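PDB 5L6G: xylooligosaccharide oxidase from Myceliophthora thermophila, which oxidises the C1 hydroxyl of xylose, xylooligosaccharides and related sugars to lactones with a bicovalently bound FAD, reducing oxygen to hydrogen peroxide. Local coordinates for residues Asn270-Gly275 and Arg321-Ser326; Asn233-Glu238 and Ser291-Ala296; Gly136-Val141 and Arg148-Gly153; Glu362-Thr367 and Ile377-Tyr382. All blocks are in the same frame, centred on the assembly; numbering follows the deposited sequence.

Contact 1. Residues Asn270-Gly275 and Arg321-Ser326. With XYP (beta-D-xylopyranose), chain H.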
# COMPACT_ATOMS: atom_id res chain seq x y z
N ASN A 270 -9.91 14.89 0.28
CA ASN A 270 -9.15 13.69 0.59
C ASN A 270 -8.39 14.03 1.83
O ASN A 270 -7.68 15.05 1.85
CB ASN A 270 -8.17 13.35 -0.53
CG ASN A 270 -8.86 13.06 -1.82
OD1 ASN A 270 -9.08 11.90 -2.16
ND2 ASN A 270 -9.24 14.13 -2.56
N MET A 271 -8.55 13.24 2.88
CA MET A 271 -8.14 13.69 4.22
C MET A 271 -7.81 12.53 5.14
O MET A 271 -8.31 11.44 4.95
CB MET A 271 -9.21 14.55 4.84
CG MET A 271 -8.76 15.39 6.02
SD MET A 271 -9.93 16.69 6.46
CE MET A 271 -11.48 15.77 6.54
N ARG A 272 -6.95 12.80 6.11
CA ARG A 272 -6.58 11.86 7.15
C ARG A 272 -6.24 12.61 8.44
O ARG A 272 -5.94 13.80 8.42
CB ARG A 272 -5.36 11.09 6.71
CG ARG A 272 -4.08 11.93 6.73
CD ARG A 272 -2.97 11.21 5.95
NE ARG A 272 -1.71 11.94 5.99
CZ ARG A 272 -0.62 11.57 5.34
NH1 ARG A 272 -0.63 10.50 4.56
NH2 ARG A 272 0.48 12.30 5.44
N VAL A 273 -6.31 11.90 9.55
CA VAL A 273 -5.70 12.35 10.78
C VAL A 273 -4.29 11.79 10.82
O VAL A 273 -4.12 10.60 10.63
CB VAL A 273 -6.46 11.82 12.02
CG1 VAL A 273 -5.74 12.21 13.29
CG2 VAL A 273 -7.89 12.34 12.03
N LEU A 274 -3.31 12.65 11.05
CA LEU A 274 -1.97 12.23 11.42
C LEU A 274 -1.78 12.60 12.88
O LEU A 274 -1.99 13.74 13.25
CB LEU A 274 -0.90 12.97 10.61
CG LEU A 274 0.55 12.74 11.04
CD1 LEU A 274 0.92 11.27 10.90
CD2 LEU A 274 1.50 13.60 10.24
N GLY A 275 -1.42 11.62 13.69
CA GLY A 275 -1.17 11.83 15.10
C GLY A 275 0.21 11.34 15.44
O GLY A 275 0.66 10.32 14.92
N ARG A 321 4.31 16.53 -4.49
CA ARG A 321 5.55 16.78 -3.75
C ARG A 321 5.27 17.19 -2.31
O ARG A 321 6.00 16.82 -1.40
CB ARG A 321 6.40 17.88 -4.39
CG ARG A 321 6.91 17.56 -5.78
CD ARG A 321 8.08 18.46 -6.16
NE ARG A 321 7.68 19.84 -6.38
CZ ARG A 321 7.09 20.32 -7.48
NH1 ARG A 321 6.81 19.53 -8.51
NH2 ARG A 321 6.77 21.61 -7.56
N HIS A 322 4.21 17.96 -2.11
CA HIS A 322 3.86 18.44 -0.77
C HIS A 322 3.78 17.31 0.27
O HIS A 322 4.24 17.46 1.39
CB HIS A 322 2.52 19.16 -0.79
CG HIS A 322 2.14 19.72 0.55
ND1 HIS A 322 2.61 20.92 1.01
CD2 HIS A 322 1.37 19.21 1.54
CE1 HIS A 322 2.15 21.14 2.23
NE2 HIS A 322 1.39 20.11 2.57
N TYR A 323 3.14 16.20 -0.10
CA TYR A 323 2.98 15.06 0.82
C TYR A 323 3.97 13.93 0.58
O TYR A 323 3.85 12.84 1.17
CB TYR A 323 1.54 14.52 0.76
CG TYR A 323 0.54 15.41 1.46
CD1 TYR A 323 0.65 15.64 2.83
CD2 TYR A 323 -0.51 16.01 0.77
CE1 TYR A 323 -0.26 16.46 3.49
CE2 TYR A 323 -1.43 16.81 1.42
CZ TYR A 323 -1.29 17.04 2.78
OH TYR A 323 -2.18 17.83 3.47
N ALA A 324 4.95 14.18 -0.29
CA ALA A 324 5.93 13.17 -0.68
C ALA A 324 6.98 12.98 0.42
O ALA A 324 7.42 11.85 0.65
CB ALA A 324 6.60 13.57 -1.97
N TYR A 325 7.39 14.08 1.05
CA TYR A 325 8.37 14.04 2.15
C TYR A 325 9.67 13.37 1.69
O TYR A 325 10.21 12.47 2.34
CB TYR A 325 7.80 13.33 3.40
CG TYR A 325 6.52 13.95 3.95
CD1 TYR A 325 6.42 15.33 4.16
CD2 TYR A 325 5.43 13.15 4.29
CE1 TYR A 325 5.25 15.89 4.67
CE2 TYR A 325 4.27 13.71 4.80
CZ TYR A 325 4.18 15.07 4.98
OH TYR A 325 3.03 15.60 5.50
N SER A 326 10.14 13.84 0.55
CA SER A 326 11.27 13.25 -0.14
C SER A 326 11.80 14.34 -1.04
O SER A 326 11.02 15.11 -1.61
CB SER A 326 10.80 12.02 -0.94
OG SER A 326 11.74 11.60 -1.93
O1 XYP H . 0.34 6.04 4.49
C1 XYP H . 1.69 6.44 4.23
C2 XYP H . 1.81 7.95 4.42
C3 XYP H . 3.26 8.40 4.36
C4 XYP H . 4.11 7.58 5.32
C5 XYP H . 3.91 6.07 5.08
O2 XYP H . 1.06 8.58 3.39
O3 XYP H . 3.36 9.81 4.60
O4 XYP H . 5.50 7.86 5.12
O5 XYP H . 2.53 5.72 5.11
O HOH W 1 2.17 11.81 3.14
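Arg272 and Tyr323 share a water with the bound xylose. The water oxygen accepts from Arg272 NH2 at 2.9 Å, donates to Tyr323 O at 2.8 Å, and is hydrogen-bonded to XYP O3 at 2.7 Å. The guanidinium also reaches the sugar directly: Arg272 NH1 donates to XYP O2 over 2.8 Å. This oxygen sits at the edge of the guanidinium, in its plane, but the bond is bent, at 139°. The arginine spans the distance because its chain is extended from CG to NE, with chi3 at -177°. It rises from strand 269-275 of the eight-stranded antiparallel sheet on the substrate side of this FAD-linked oxidase, and Arg272 is an experimentally established substrate-binding residue. Tyr325, beyond the end of helix 316-322, comes from the opposite direction. Its CE2 lies 4.1 Å from Arg272 NH2, edge to edge, the two planes being only 28° apart. XYP O3 lies at the same ring's edge, 3.9 Å from Tyr325 CD2. Tyr323 CD1 lies 4.2 Å from Arg272 NH2; the Tyr323 hydroxyl bonds Gly284 O, and its ring stacks on Phe171. Arg272 NE is held by Gln283 OE1, while Tyr451, Thr154 and Glu412 complete the polar grip on the xylose.

Contact 2. Residues Asn233-Glu238 and Ser291-Ala296. With NAG (2-acetamido-2-deoxy-beta-D-glucopyranose), chain E.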
# COMPACT_ATOMS: atom_id res chain seq x y z
N ASN A 233 -5.48 22.34 -10.29
CA ASN A 233 -5.12 22.85 -8.97
C ASN A 233 -5.60 21.95 -7.85
O ASN A 233 -6.70 21.42 -7.91
CB ASN A 233 -5.66 24.26 -8.78
CG ASN A 233 -5.07 25.23 -9.78
OD1 ASN A 233 -5.78 25.79 -10.61
ND2 ASN A 233 -3.73 25.40 -9.70
N VAL A 234 -4.75 21.75 -6.86
CA VAL A 234 -5.10 21.03 -5.64
C VAL A 234 -4.62 21.87 -4.44
O VAL A 234 -3.63 22.60 -4.54
CB VAL A 234 -4.49 19.63 -5.59
CG1 VAL A 234 -5.02 18.79 -6.75
CG2 VAL A 234 -2.97 19.67 -5.59
N THR A 235 -5.34 21.78 -3.33
CA THR A 235 -5.08 22.63 -2.20
C THR A 235 -4.82 21.76 -0.98
O THR A 235 -5.69 21.02 -0.55
CB THR A 235 -6.27 23.56 -1.98
OG1 THR A 235 -6.50 24.31 -3.18
CG2 THR A 235 -6.00 24.51 -0.80
N SER A 236 -3.61 21.82 -0.46
CA SER A 236 -3.31 21.10 0.77
C SER A 236 -3.70 21.97 1.94
O SER A 236 -3.76 23.19 1.82
CB SER A 236 -1.84 20.70 0.85
OG SER A 236 -0.99 21.83 0.85
N TYR A 237 -4.00 21.35 3.07
CA TYR A 237 -4.40 22.10 4.26
C TYR A 237 -4.27 21.21 5.48
O TYR A 237 -4.17 19.99 5.37
CB TYR A 237 -5.86 22.57 4.13
CG TYR A 237 -6.86 21.44 3.98
CD1 TYR A 237 -7.09 20.86 2.73
CD2 TYR A 237 -7.56 20.94 5.08
CE1 TYR A 237 -8.00 19.82 2.58
CE2 TYR A 237 -8.46 19.89 4.94
CZ TYR A 237 -8.69 19.34 3.70
OH TYR A 237 -9.57 18.30 3.54
N GLU A 238 -4.31 21.85 6.64
CA GLU A 238 -4.22 21.16 7.90
C GLU A 238 -5.25 21.72 8.87
O GLU A 238 -5.65 22.88 8.77
CB GLU A 238 -2.81 21.33 8.46
CG GLU A 238 -1.80 20.48 7.73
CD GLU A 238 -0.36 20.93 7.87
OE1 GLU A 238 -0.02 21.65 8.83
OE2 GLU A 238 0.43 20.50 6.99
N SER A 291 -10.49 28.79 -2.28
CA SER A 291 -11.82 29.30 -1.94
C SER A 291 -12.86 28.18 -1.93
O SER A 291 -13.76 28.17 -1.11
CB SER A 291 -12.26 30.43 -2.90
OG SER A 291 -11.97 30.08 -4.24
N ALA A 292 -12.70 27.21 -2.84
CA ALA A 292 -13.61 26.08 -2.91
C ALA A 292 -13.42 25.18 -1.68
O ALA A 292 -14.40 24.72 -1.08
CB ALA A 292 -13.41 25.31 -4.21
N LEU A 293 -12.17 24.94 -1.30
CA LEU A 293 -11.87 24.21 -0.07
C LEU A 293 -12.52 24.85 1.15
O LEU A 293 -13.19 24.18 1.94
CB LEU A 293 -10.36 24.12 0.15
CG LEU A 293 -9.93 23.72 1.57
CD1 LEU A 293 -10.38 22.29 1.85
CD2 LEU A 293 -8.43 23.87 1.76
N LYS A 294 -12.30 26.16 1.32
CA LYS A 294 -12.77 26.85 2.51
C LYS A 294 -14.28 26.66 2.69
O LYS A 294 -14.76 26.38 3.78
CB LYS A 294 -12.43 28.35 2.43
CG LYS A 294 -10.95 28.67 2.58
CD LYS A 294 -10.69 30.16 2.35
CE LYS A 294 -9.20 30.49 2.40
NZ LYS A 294 -8.68 30.51 3.80
N THR A 295 -15.01 26.79 1.59
CA THR A 295 -16.45 26.59 1.58
C THR A 295 -16.80 25.14 1.92
O THR A 295 -17.70 24.87 2.72
CB THR A 295 -17.04 26.99 0.20
OG1 THR A 295 -16.76 28.37 -0.06
CG2 THR A 295 -18.54 26.77 0.15
N ALA A 296 -16.07 24.21 1.33
CA ALA A 296 -16.31 22.78 1.52
C ALA A 296 -16.03 22.31 2.95
O ALA A 296 -16.70 21.41 3.46
CB ALA A 296 -15.47 21.99 0.53
C1 NAG E . -2.90 26.24 -10.56
C2 NAG E . -1.77 27.03 -9.88
C3 NAG E . -0.78 27.62 -10.90
C4 NAG E . -0.29 26.54 -11.86
C5 NAG E . -1.51 25.90 -12.51
C6 NAG E . -1.13 24.77 -13.47
C7 NAG E . -2.01 28.21 -7.74
C8 NAG E . -2.66 29.35 -7.01
N2 NAG E . -2.32 28.07 -9.03
O3 NAG E . 0.32 28.19 -10.22
O4 NAG E . 0.57 27.07 -12.85
O5 NAG E . -2.31 25.34 -11.49
O6 NAG E . -2.28 23.99 -13.76
O7 NAG E . -1.23 27.46 -7.14
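Leu293 lays both of its methyl groups against Tyr237. Its CD1 sits over a ring face in a CH-pi contact, 3.8 Å from the centroid and 23° off the normal, displaced toward the CE1 side of the ring. The other methyl, Leu293 CD2, presses closer to the root of the ring, 3.4 Å from Tyr237 CD1, and reaches Thr235 CG2 at 3.6 Å as well. That threonine methyl meets the leucine because it stands anti to its own backbone nitrogen (OG1 chi1 -57°), leaving OG1 to bond Gly288 O. Thr235 O lies at the edge of the Tyr237 ring, in plane. The touching surfaces are thus wholly apolar and buried, although Asn233, a little earlier in the chain, is glycosylated: its ND2 is bonded to NAG C1 at 1.5 Å, clear of the leucine. Within 291-296, Leu293 alone meets strand 234-240, while Ala292 and Ala296 lean on Tyr286 of the next strand. Strand 234-240 runs antiparallel between 280-286 and 308-314; Tyr286 of the former also touches Leu293, and Met269 and Met271 of strand 269-275 also touch Tyr237.

Contact 3. Residues Gly136-Val141 and Arg148-Gly153. With FAD (flavin-adenine dinucleotide), chain D.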
# COMPACT_ATOMS: atom_id res chain seq x y z
N GLY A 136 6.59 8.04 -7.97
CA GLY A 136 7.03 9.38 -8.34
C GLY A 136 7.36 9.50 -9.82
O GLY A 136 7.04 10.50 -10.47
N HIS A 137 7.98 8.47 -10.36
CA HIS A 137 8.28 8.40 -11.78
C HIS A 137 7.01 8.32 -12.61
O HIS A 137 6.89 9.01 -13.63
CB HIS A 137 9.18 7.20 -12.07
CG HIS A 137 9.52 7.02 -13.51
ND1 HIS A 137 10.14 8.01 -14.26
CD2 HIS A 137 9.32 5.98 -14.35
CE1 HIS A 137 10.32 7.56 -15.49
NE2 HIS A 137 9.83 6.34 -15.57
N ILE A 138 6.08 7.46 -12.18
CA ILE A 138 4.83 7.28 -12.91
C ILE A 138 4.08 8.61 -12.95
O ILE A 138 3.69 9.08 -14.02
CB ILE A 138 3.96 6.21 -12.24
CG1 ILE A 138 4.65 4.85 -12.32
CG2 ILE A 138 2.59 6.16 -12.91
CD1 ILE A 138 4.09 3.80 -11.42
N ALA A 139 3.93 9.21 -11.77
CA ALA A 139 3.21 10.46 -11.65
C ALA A 139 3.85 11.55 -12.53
O ALA A 139 3.15 12.31 -13.20
CB ALA A 139 3.17 10.90 -10.20
N THR A 140 5.17 11.60 -12.54
CA THR A 140 5.89 12.60 -13.34
C THR A 140 5.64 12.42 -14.83
O THR A 140 5.28 13.38 -15.55
CB THR A 140 7.40 12.53 -13.05
OG1 THR A 140 7.61 12.82 -11.66
CG2 THR A 140 8.18 13.50 -13.93
N VAL A 141 5.81 11.20 -15.29
CA VAL A 141 5.64 10.91 -16.71
C VAL A 141 4.21 11.22 -17.14
O VAL A 141 4.01 11.88 -18.17
CB VAL A 141 6.00 9.47 -17.07
CG1 VAL A 141 5.67 9.20 -18.54
CG2 VAL A 141 7.49 9.22 -16.83
N ARG A 148 -1.99 13.76 -17.12
CA ARG A 148 -2.82 12.67 -16.64
C ARG A 148 -2.30 12.21 -15.31
O ARG A 148 -1.19 12.57 -14.90
CB ARG A 148 -2.78 11.49 -17.62
CG ARG A 148 -3.14 11.84 -19.04
CD ARG A 148 -4.57 12.37 -19.15
NE ARG A 148 -5.55 11.33 -18.88
CZ ARG A 148 -6.84 11.40 -19.20
NH1 ARG A 148 -7.34 12.49 -19.79
NH2 ARG A 148 -7.64 10.38 -18.93
N ALA A 149 -3.12 11.41 -14.63
CA ALA A 149 -2.74 10.80 -13.38
C ALA A 149 -3.58 9.57 -13.15
O ALA A 149 -4.60 9.37 -13.80
CB ALA A 149 -2.94 11.77 -12.23
N PHE A 150 -3.14 8.74 -12.20
CA PHE A 150 -4.06 7.83 -11.56
C PHE A 150 -3.96 7.96 -10.04
O PHE A 150 -3.12 8.73 -9.52
CB PHE A 150 -3.98 6.38 -12.08
CG PHE A 150 -2.70 5.64 -11.81
CD1 PHE A 150 -2.51 4.96 -10.62
CD2 PHE A 150 -1.75 5.51 -12.81
CE1 PHE A 150 -1.35 4.23 -10.40
CE2 PHE A 150 -0.59 4.78 -12.61
CZ PHE A 150 -0.40 4.13 -11.40
N SER A 151 -4.87 7.30 -9.32
CA SER A 151 -4.90 7.43 -7.88
C SER A 151 -3.89 6.48 -7.22
O SER A 151 -3.97 5.28 -7.39
CB SER A 151 -6.30 7.12 -7.36
OG SER A 151 -6.43 7.54 -6.02
N HIS A 152 -2.93 7.03 -6.47
CA HIS A 152 -1.96 6.20 -5.79
C HIS A 152 -1.48 6.84 -4.49
O HIS A 152 -1.84 7.97 -4.17
CB HIS A 152 -0.78 5.85 -6.70
CG HIS A 152 -0.13 7.04 -7.35
ND1 HIS A 152 0.64 7.94 -6.65
CD2 HIS A 152 -0.10 7.44 -8.64
CE1 HIS A 152 1.09 8.87 -7.48
NE2 HIS A 152 0.66 8.58 -8.70
N GLY A 153 -0.63 6.11 -3.77
CA GLY A 153 -0.14 6.53 -2.50
C GLY A 153 0.82 7.69 -2.60
O GLY A 153 1.21 8.12 -3.67
PA FAD D . 7.88 -4.71 -2.65
O1A FAD D . 8.79 -4.72 -3.85
O2A FAD D . 8.53 -4.95 -1.32
O5B FAD D . 6.64 -5.64 -2.90
C5B FAD D . 5.58 -5.82 -1.96
C4B FAD D . 4.86 -7.12 -2.24
O4B FAD D . 4.32 -7.08 -3.57
C3B FAD D . 5.78 -8.33 -2.19
O3B FAD D . 5.04 -9.46 -1.77
C2B FAD D . 6.18 -8.52 -3.63
O2B FAD D . 6.64 -9.83 -3.93
C1B FAD D . 4.91 -8.12 -4.35
N9A FAD D . 5.21 -7.64 -5.70
C8A FAD D . 6.02 -6.66 -6.07
N7A FAD D . 6.04 -6.53 -7.42
C5A FAD D . 5.21 -7.46 -7.88
C6A FAD D . 4.79 -7.90 -9.21
N6A FAD D . 5.30 -7.22 -10.26
N1A FAD D . 3.94 -8.94 -9.29
C2A FAD D . 3.45 -9.58 -8.22
N3A FAD D . 3.79 -9.22 -6.95
C4A FAD D . 4.66 -8.19 -6.75
N1 FAD D . 0.77 2.45 0.94
C2 FAD D . -0.41 3.10 0.71
O2 FAD D . -1.45 2.41 0.50
N3 FAD D . -0.47 4.45 0.67
C4 FAD D . 0.63 5.23 0.85
O4 FAD D . 0.59 6.49 0.82
C4X FAD D . 1.94 4.61 1.11
N5 FAD D . 3.09 5.31 1.30
C5X FAD D . 4.32 4.71 1.51
C6 FAD D . 5.50 5.45 1.68
C7 FAD D . 6.72 4.78 1.91
C7M FAD D . 7.96 5.61 2.10
C8 FAD D . 6.79 3.28 1.92
C8M FAD D . 8.10 2.53 2.10
C9 FAD D . 5.60 2.57 1.74
C9A FAD D . 4.37 3.22 1.55
N10 FAD D . 3.15 2.51 1.39
C10 FAD D . 1.92 3.14 1.16
C1' FAD D . 3.10 1.05 1.42
C2' FAD D . 3.23 0.44 0.06
O2' FAD D . 1.97 0.57 -0.59
C3' FAD D . 3.52 -1.03 0.29
O3' FAD D . 4.70 -1.22 1.08
C4' FAD D . 3.69 -1.71 -1.07
O4' FAD D . 3.26 -3.07 -0.97
C5' FAD D . 5.13 -1.60 -1.51
O5' FAD D . 5.23 -1.88 -2.90
P FAD D . 6.67 -2.16 -3.48
O1P FAD D . 6.60 -2.63 -4.90
O2P FAD D . 7.57 -0.99 -3.20
O3P FAD D . 7.21 -3.26 -2.46
O HOH W 2 0.47 12.26 -12.59
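Arg148 meets the helix through its backbone: one water donates to Arg148 O at 2.9 Å and to Ala139 O at 2.7 Å, linking the short strand 148-149 to helix 135-146. Ala149 and Ala139 have the closest CA atoms of the two segments, 6.2 Å apart, and Ala149 pairs with Phe228 in the antiparallel sheet of the PCMH-type FAD-binding domain. Phe150 follows. With CG between its backbone nitrogen and carbonyl carbon (chi1 66°), it swings its ring toward the helix, where CE2 meets Ile138 CG2 obliquely at 3.5 Å. One face of this ring takes His152 CD2, and Phe225 stacks on the ring. His152 directs an edge at the helix, its NE2 lying 3.7 Å from Ala139 CB near the imidazole plane. Its ND1 donates to Gly153 O over 3.0 Å in an almost straight bond of 171°: the nitrogen approaches in the carbonyl plane, on a lone pair, and the oxygen lies in the plane of the imidazole. Gly153 comes up to the flavin carbonyl, its CA 3.4 Å from FAD O4, while its N bonds His163. The next residues include Thr154, which binds substrate, and Cys155, cross-linked to the flavin. The chemistry is divided: methyl groups of Ile138 and Ala139 meet the two rings, a water settles two carbonyls, and the in-plane bond to Gly153 fixes the imidazole's rotation where the chain reaches the cofactor.

Contact 4. Residues Glu362-Thr367 and Ile377-Tyr382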
# COMPACT_ATOMS: atom_id res chain seq x y z
N GLU A 362 -7.54 6.26 25.58
CA GLU A 362 -6.78 6.08 26.81
C GLU A 362 -5.42 5.49 26.46
O GLU A 362 -4.41 5.90 27.00
CB GLU A 362 -7.53 5.19 27.81
CG GLU A 362 -8.73 5.90 28.42
CD GLU A 362 -9.46 5.10 29.50
OE1 GLU A 362 -8.83 4.20 30.12
OE2 GLU A 362 -10.65 5.41 29.73
N TYR A 363 -5.40 4.57 25.53
CA TYR A 363 -4.13 4.00 25.11
C TYR A 363 -3.23 5.08 24.50
O TYR A 363 -2.02 5.12 24.73
CB TYR A 363 -4.36 2.89 24.10
CG TYR A 363 -3.18 1.97 24.01
CD1 TYR A 363 -3.07 0.88 24.85
CD2 TYR A 363 -2.14 2.22 23.11
CE1 TYR A 363 -1.98 0.02 24.79
CE2 TYR A 363 -1.04 1.37 23.04
CZ TYR A 363 -0.96 0.27 23.89
OH TYR A 363 0.11 -0.59 23.81
N TRP A 364 -3.84 5.95 23.69
CA TRP A 364 -3.13 7.02 23.00
C TRP A 364 -2.46 7.92 24.02
O TRP A 364 -1.26 8.16 23.96
CB TRP A 364 -4.13 7.82 22.16
CG TRP A 364 -3.57 8.81 21.17
CD1 TRP A 364 -2.49 9.65 21.32
CD2 TRP A 364 -4.14 9.12 19.91
NE1 TRP A 364 -2.34 10.43 20.19
CE2 TRP A 364 -3.35 10.14 19.32
CE3 TRP A 364 -5.25 8.63 19.21
CZ2 TRP A 364 -3.62 10.65 18.05
CZ3 TRP A 364 -5.52 9.14 17.95
CH2 TRP A 364 -4.71 10.16 17.39
N ILE A 365 -3.26 8.38 24.98
CA ILE A 365 -2.82 9.40 25.91
C ILE A 365 -1.89 8.83 26.97
O ILE A 365 -0.88 9.41 27.27
CB ILE A 365 -4.01 10.13 26.53
CG1 ILE A 365 -4.82 10.81 25.43
CG2 ILE A 365 -3.53 11.13 27.57
CD1 ILE A 365 -4.04 11.79 24.58
N GLU A 366 -2.21 7.65 27.48
CA GLU A 366 -1.49 7.09 28.62
C GLU A 366 -0.36 6.18 28.26
O GLU A 366 0.53 5.97 29.07
CB GLU A 366 -2.46 6.35 29.56
CG GLU A 366 -3.60 7.21 30.07
CD GLU A 366 -3.14 8.35 30.95
OE1 GLU A 366 -2.00 8.32 31.48
OE2 GLU A 366 -3.92 9.30 31.10
N THR A 367 -0.39 5.61 27.06
CA THR A 367 0.66 4.70 26.63
C THR A 367 1.43 5.27 25.45
O THR A 367 2.62 5.57 25.57
CB THR A 367 0.08 3.29 26.34
OG1 THR A 367 -0.51 2.79 27.55
CG2 THR A 367 1.18 2.34 25.89
N ILE A 377 0.38 7.62 14.10
CA ILE A 377 -0.82 6.94 13.66
C ILE A 377 -1.47 7.77 12.54
O ILE A 377 -1.57 9.00 12.64
CB ILE A 377 -1.82 6.69 14.82
CG1 ILE A 377 -3.04 5.91 14.32
CG2 ILE A 377 -2.27 7.98 15.47
CD1 ILE A 377 -3.93 5.42 15.44
N ILE A 378 -1.87 7.10 11.48
CA ILE A 378 -2.65 7.74 10.44
C ILE A 378 -4.03 7.11 10.46
O ILE A 378 -4.16 5.90 10.52
CB ILE A 378 -1.99 7.60 9.07
CG1 ILE A 378 -0.78 8.51 8.98
CG2 ILE A 378 -2.99 7.90 7.96
CD1 ILE A 378 -0.03 8.40 7.66
N ILE A 379 -5.07 7.94 10.46
CA ILE A 379 -6.42 7.46 10.32
C ILE A 379 -6.94 8.11 9.05
O ILE A 379 -7.21 9.31 9.02
CB ILE A 379 -7.34 7.86 11.52
CG1 ILE A 379 -6.71 7.45 12.85
CG2 ILE A 379 -8.72 7.21 11.38
CD1 ILE A 379 -7.11 8.32 14.00
N ASP A 380 -7.07 7.31 8.00
CA ASP A 380 -7.50 7.85 6.72
C ASP A 380 -9.00 7.98 6.71
O ASP A 380 -9.70 7.07 7.16
CB ASP A 380 -7.08 6.93 5.58
CG ASP A 380 -5.60 6.99 5.31
OD1 ASP A 380 -5.07 8.09 5.12
OD2 ASP A 380 -4.98 5.93 5.22
N MET A 381 -9.51 9.10 6.19
CA MET A 381 -10.93 9.21 5.90
C MET A 381 -11.20 8.40 4.64
O MET A 381 -11.04 8.86 3.53
CB MET A 381 -11.36 10.69 5.73
CG MET A 381 -11.03 11.57 6.92
SD MET A 381 -11.79 11.15 8.51
CE MET A 381 -10.48 10.19 9.27
N TYR A 382 -11.61 7.15 4.83
CA TYR A 382 -11.50 6.12 3.81
C TYR A 382 -12.82 5.86 3.11
O TYR A 382 -12.89 5.76 1.88
CB TYR A 382 -10.95 4.87 4.50
CG TYR A 382 -10.87 3.62 3.65
CD1 TYR A 382 -11.96 2.77 3.55
CD2 TYR A 382 -9.72 3.29 2.99
CE1 TYR A 382 -11.90 1.62 2.79
CE2 TYR A 382 -9.63 2.13 2.24
CZ TYR A 382 -10.73 1.31 2.14
OH TYR A 382 -10.65 0.17 1.39
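Trp364 meets Ile377 and Ile379, and every contact across the two segments is apolar. The first kind is CH-pi. Ile377 CG2 lies over one face of the indole, 4.2 Å from the centroid of the six-membered ring and 27° off its normal. It is shifted toward the rim, so that its nearest ring atom is Trp364 CH2 at 3.8 Å. The methyl gets there because Ile377 sends CG1 anti to its backbone nitrogen (chi1 -178°), which leaves CG2 between that nitrogen and the carbonyl carbon. The second kind is looser packing at the ring's edge, where Ile379 CD1 stands 4.3 Å from Trp364 CZ3, near the indole plane. One isoleucine thus takes a face and the other the rim. Trp253 of helix 246-261 adds further packing, touching both Trp364 and Ile379. A third kind is aromatic and comes from outside the pair: Trp432 meets Trp364 edge-to-face. Backbone bonds make up the last group. Strand 374-381 pairs antiparallel with 269-275 and 409-417, Ile377 with Gly275 and Ile379 with Val273, while helix 354-368 contains a wider pi-type turn at 364-367. The alternation of the strand puts Ile377 and Ile379 under the helices and turns Ile378 to the opposite face of the sheet, where it touches the bound xylose. With no polar group taking part, contact between helix and strand rests on shape and dispersion, in a layer of apolar side chains behind the substrate-binding face.

Along the chain, contact 3 closes first, contacts 1 and 2 interleave, and contact 4 follows. Contacts 1, 2 and 4 share the eight-stranded antiparallel sheet. Strands 269-275 and 374-381 are neighbours in it, so contacts 1 and 4, with centres about 16 Å apart, are joined through backbone pairing. Contact 2, its centre about 15 Å from that of contact 1, touches it where Met271 SD meets Tyr237 OH. Contact 3 belongs to the FAD-binding domain and does not touch contact 1: their centres are about 16 Å apart, their nearest atoms about 6 Å. The xylose therefore sits between a cofactor-bearing domain and a sheet whose other face is packed by helices.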